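Long-range contact in solute carrier family 15 member 1 (Mus musculus, PDB 5A9D), which probably takes up di- and tripeptides together with protons across the intestinal cell membrane, the part crystallised being its extracellular domain: residues F37-I48 against T60-H71. Sequence-based numbering, arbitrary orientation.
Sequences FMTFDIDKLTSI and TVAHDFEQGHRH
Phe37 meets Arg70 on one sheet of an immunoglobulin-like beta sandwich. Their strands, 32-41 and 69-76, lie in that sheet with strand 4-11 between them. The Phe37 side chain reaches over the intervening strand. The extended Arg70 chain lies over one face of its ring in a CH-pi contact. Arg70 CD stands 3.8 Å from the centroid of the Phe37 ring. The guanidinium runs out past the rim at CD2 and CE2, its plane 14° from that of the ring. At the ring edge, in plane, Phe37 CE1 lies 3.4 Å from His71 O. The Arg70 head is held elsewhere, by Gln6 and by Pro186 O of the second subunit. With an alanine in place of Phe37, the aliphatic part of Arg70 would probably lose the flat surface it lies on and a gap would open beside it.

Further on, the chain leaves the strand and turns. Ile42 sends CG1 anti to its backbone N (chi1 -170°), which brings CD1 to 3.5 Å from Phe65 O. Its other branch, CG2, meets the Gln67 amide. Leu45 CD2 packs obliquely against the Phe65 ring. The backbone beside it receives His63. His63 NE2 donates to Thr46 O at 2.8 Å, but the bond is bent, with 140° at the hydrogen. The donor sits above the carbonyl plane. The ring also places CE1 3.1 Å from Leu45 O.

Ile48 closes the run between Val61 and Phe65. Its CD1 reaches Phe65 CE2 at 3.5 Å, while its CG2 packs on Val61 CG2. Val19 and Phe21 of the facing sheet also touch this side chain. A water accepts from Ile48 N and donates to Val61 O, so it bridges the two backbones. Beside it, Val61 N donates to Ile48 O at 2.8 Å.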
# COMPACT_ATOMS: atom_id res chain seq x y z
N PHE A 37 16.84 8.20 -1.42
CA PHE A 37 15.66 8.68 -0.73
C PHE A 37 16.21 9.80 0.15
O PHE A 37 17.22 9.60 0.82
CB PHE A 37 15.07 7.56 0.15
CG PHE A 37 14.19 6.58 -0.60
CD1 PHE A 37 12.85 6.86 -0.85
CD2 PHE A 37 14.71 5.37 -1.06
CE1 PHE A 37 12.06 5.97 -1.57
CE2 PHE A 37 13.91 4.47 -1.76
CZ PHE A 37 12.58 4.77 -2.01
N MET A 38 15.63 10.98 0.08
CA MET A 38 16.01 12.07 0.97
C MET A 38 15.20 11.87 2.26
O MET A 38 14.05 11.44 2.18
CB MET A 38 15.70 13.41 0.32
CG MET A 38 16.60 13.67 -0.87
SD MET A 38 15.90 14.94 -1.91
CE MET A 38 14.64 14.02 -2.76
N THR A 39 15.80 12.14 3.42
CA THR A 39 15.18 11.94 4.73
C THR A 39 14.81 13.27 5.40
O THR A 39 15.60 14.20 5.39
CB THR A 39 16.13 11.11 5.60
OG1 THR A 39 16.46 9.90 4.93
CG2 THR A 39 15.54 10.79 6.95
N PHE A 40 13.62 13.35 6.02
CA PHE A 40 13.13 14.56 6.70
C PHE A 40 12.42 14.22 7.97
O PHE A 40 11.82 13.15 8.06
CB PHE A 40 12.11 15.29 5.80
CG PHE A 40 12.60 15.64 4.41
CD1 PHE A 40 13.27 16.84 4.17
CD2 PHE A 40 12.40 14.76 3.34
CE1 PHE A 40 13.72 17.16 2.89
CE2 PHE A 40 12.88 15.08 2.06
CZ PHE A 40 13.54 16.27 1.84
N ASP A 41 12.42 15.15 8.95
CA ASP A 41 11.62 15.01 10.17
C ASP A 41 10.25 15.54 9.74
O ASP A 41 10.19 16.63 9.14
CB ASP A 41 12.17 15.88 11.31
CG ASP A 41 13.52 15.43 11.84
OD1 ASP A 41 13.71 14.20 12.04
OD2 ASP A 41 14.37 16.30 12.11
N ILE A 42 9.18 14.75 10.00
CA ILE A 42 7.80 15.05 9.61
C ILE A 42 7.37 16.48 10.00
O ILE A 42 6.73 17.16 9.19
CB ILE A 42 6.78 13.95 10.10
CG1 ILE A 42 5.37 14.14 9.48
CG2 ILE A 42 6.66 13.85 11.64
CD1 ILE A 42 5.20 13.73 8.11
N ASP A 43 7.74 16.94 11.22
CA ASP A 43 7.40 18.27 11.74
C ASP A 43 8.08 19.39 10.96
O ASP A 43 7.59 20.52 10.97
CB ASP A 43 7.75 18.38 13.25
CG ASP A 43 9.23 18.61 13.53
OD1 ASP A 43 10.02 17.66 13.36
OD2 ASP A 43 9.60 19.76 13.90
N LYS A 44 9.24 19.09 10.32
CA LYS A 44 10.05 20.03 9.54
C LYS A 44 9.65 20.03 8.07
O LYS A 44 10.13 20.86 7.32
CB LYS A 44 11.55 19.76 9.72
CG LYS A 44 12.07 20.11 11.11
CD LYS A 44 13.52 19.71 11.30
CE LYS A 44 14.02 20.05 12.68
NZ LYS A 44 15.42 19.60 12.90
N LEU A 45 8.75 19.12 7.67
CA LEU A 45 8.25 19.00 6.29
C LEU A 45 6.99 19.85 6.23
O LEU A 45 5.89 19.33 6.07
CB LEU A 45 7.98 17.50 5.98
CG LEU A 45 8.08 17.01 4.54
CD1 LEU A 45 9.42 17.39 3.87
CD2 LEU A 45 7.89 15.51 4.48
N THR A 46 7.19 21.17 6.41
CA THR A 46 6.18 22.24 6.49
C THR A 46 5.35 22.34 5.21
O THR A 46 4.12 22.42 5.29
CB THR A 46 6.88 23.57 6.87
OG1 THR A 46 7.59 23.36 8.09
CG2 THR A 46 5.90 24.73 7.05
N SER A 47 6.03 22.38 4.05
CA SER A 47 5.42 22.43 2.72
C SER A 47 6.40 21.93 1.67
O SER A 47 7.61 21.93 1.91
CB SER A 47 4.92 23.84 2.39
OG SER A 47 5.98 24.71 2.01
N ILE A 48 5.88 21.48 0.53
CA ILE A 48 6.67 21.01 -0.60
C ILE A 48 6.06 21.65 -1.83
O ILE A 48 4.87 21.49 -2.07
CB ILE A 48 6.73 19.45 -0.69
CG1 ILE A 48 7.37 18.83 0.57
CG2 ILE A 48 7.51 19.02 -1.95
CD1 ILE A 48 7.18 17.30 0.71
N THR A 60 1.70 23.28 -4.70
CA THR A 60 1.99 22.85 -3.33
C THR A 60 1.45 21.43 -3.13
O THR A 60 0.32 21.14 -3.52
CB THR A 60 1.43 23.86 -2.29
OG1 THR A 60 1.88 25.18 -2.63
CG2 THR A 60 1.89 23.55 -0.85
N VAL A 61 2.25 20.56 -2.50
CA VAL A 61 1.93 19.15 -2.26
C VAL A 61 1.02 18.94 -1.05
O VAL A 61 1.29 19.50 0.02
CB VAL A 61 3.24 18.33 -2.15
CG1 VAL A 61 2.97 16.84 -1.94
CG2 VAL A 61 4.09 18.54 -3.39
N ALA A 62 -0.04 18.12 -1.22
CA ALA A 62 -1.00 17.73 -0.18
C ALA A 62 -0.26 16.80 0.76
O ALA A 62 0.23 15.76 0.31
CB ALA A 62 -2.18 17.00 -0.80
N HIS A 63 -0.10 17.20 2.04
CA HIS A 63 0.69 16.49 3.05
C HIS A 63 0.18 15.07 3.38
O HIS A 63 -0.42 14.79 4.42
CB HIS A 63 0.90 17.33 4.32
CG HIS A 63 2.00 18.34 4.15
ND1 HIS A 63 3.27 17.96 3.71
CD2 HIS A 63 1.97 19.68 4.32
CE1 HIS A 63 3.97 19.08 3.64
NE2 HIS A 63 3.23 20.14 4.00
N ASP A 64 0.50 14.18 2.46
CA ASP A 64 0.20 12.77 2.55
C ASP A 64 1.52 12.00 2.63
O ASP A 64 1.88 11.25 1.71
CB ASP A 64 -0.78 12.31 1.44
CG ASP A 64 -0.23 12.07 0.05
OD1 ASP A 64 -0.09 13.05 -0.71
OD2 ASP A 64 -0.07 10.88 -0.32
N PHE A 65 2.29 12.26 3.73
CA PHE A 65 3.52 11.53 4.00
C PHE A 65 3.42 10.90 5.37
O PHE A 65 3.06 11.57 6.32
CB PHE A 65 4.75 12.40 3.89
CG PHE A 65 4.98 12.95 2.51
CD1 PHE A 65 5.57 12.17 1.52
CD2 PHE A 65 4.60 14.25 2.19
CE1 PHE A 65 5.77 12.68 0.24
CE2 PHE A 65 4.78 14.75 0.91
CZ PHE A 65 5.39 13.98 -0.05
N GLU A 66 3.70 9.61 5.47
CA GLU A 66 3.66 8.89 6.74
C GLU A 66 5.04 8.76 7.32
O GLU A 66 5.98 8.35 6.63
CB GLU A 66 3.03 7.50 6.57
CG GLU A 66 1.58 7.49 6.18
CD GLU A 66 0.92 6.15 6.45
OE1 GLU A 66 1.07 5.23 5.62
OE2 GLU A 66 0.35 6.00 7.56
N GLN A 67 5.18 9.04 8.61
CA GLN A 67 6.49 8.87 9.25
C GLN A 67 6.83 7.37 9.36
O GLN A 67 5.93 6.53 9.44
CB GLN A 67 6.60 9.59 10.61
CG GLN A 67 5.41 9.37 11.54
CD GLN A 67 5.31 10.45 12.56
OE1 GLN A 67 6.17 10.60 13.42
NE2 GLN A 67 4.22 11.21 12.53
N GLY A 68 8.12 7.07 9.23
CA GLY A 68 8.62 5.70 9.24
C GLY A 68 8.49 5.01 7.89
O GLY A 68 8.82 3.83 7.77
N HIS A 69 8.02 5.77 6.86
CA HIS A 69 7.80 5.23 5.52
C HIS A 69 8.57 5.92 4.42
O HIS A 69 8.92 7.10 4.55
CB HIS A 69 6.30 5.24 5.18
CG HIS A 69 5.49 4.33 6.04
ND1 HIS A 69 5.23 4.64 7.38
CD2 HIS A 69 4.88 3.17 5.74
CE1 HIS A 69 4.51 3.63 7.84
NE2 HIS A 69 4.27 2.73 6.89
N ARG A 70 8.84 5.19 3.34
CA ARG A 70 9.44 5.69 2.12
C ARG A 70 8.32 6.02 1.15
O ARG A 70 7.25 5.43 1.21
CB ARG A 70 10.35 4.67 1.43
CG ARG A 70 11.64 4.42 2.12
CD ARG A 70 12.31 3.29 1.41
NE ARG A 70 13.63 3.05 1.96
CZ ARG A 70 14.39 2.02 1.63
NH1 ARG A 70 13.99 1.14 0.71
NH2 ARG A 70 15.58 1.86 2.20
N HIS A 71 8.59 6.95 0.26
CA HIS A 71 7.64 7.39 -0.73
C HIS A 71 8.35 7.73 -2.01
O HIS A 71 9.49 8.20 -1.98
CB HIS A 71 6.93 8.68 -0.25
CG HIS A 71 6.35 8.60 1.13
ND1 HIS A 71 7.16 8.74 2.26
CD2 HIS A 71 5.07 8.41 1.53
CE1 HIS A 71 6.35 8.58 3.30
NE2 HIS A 71 5.08 8.41 2.91
O HOH W 1 2.97 21.04 1.35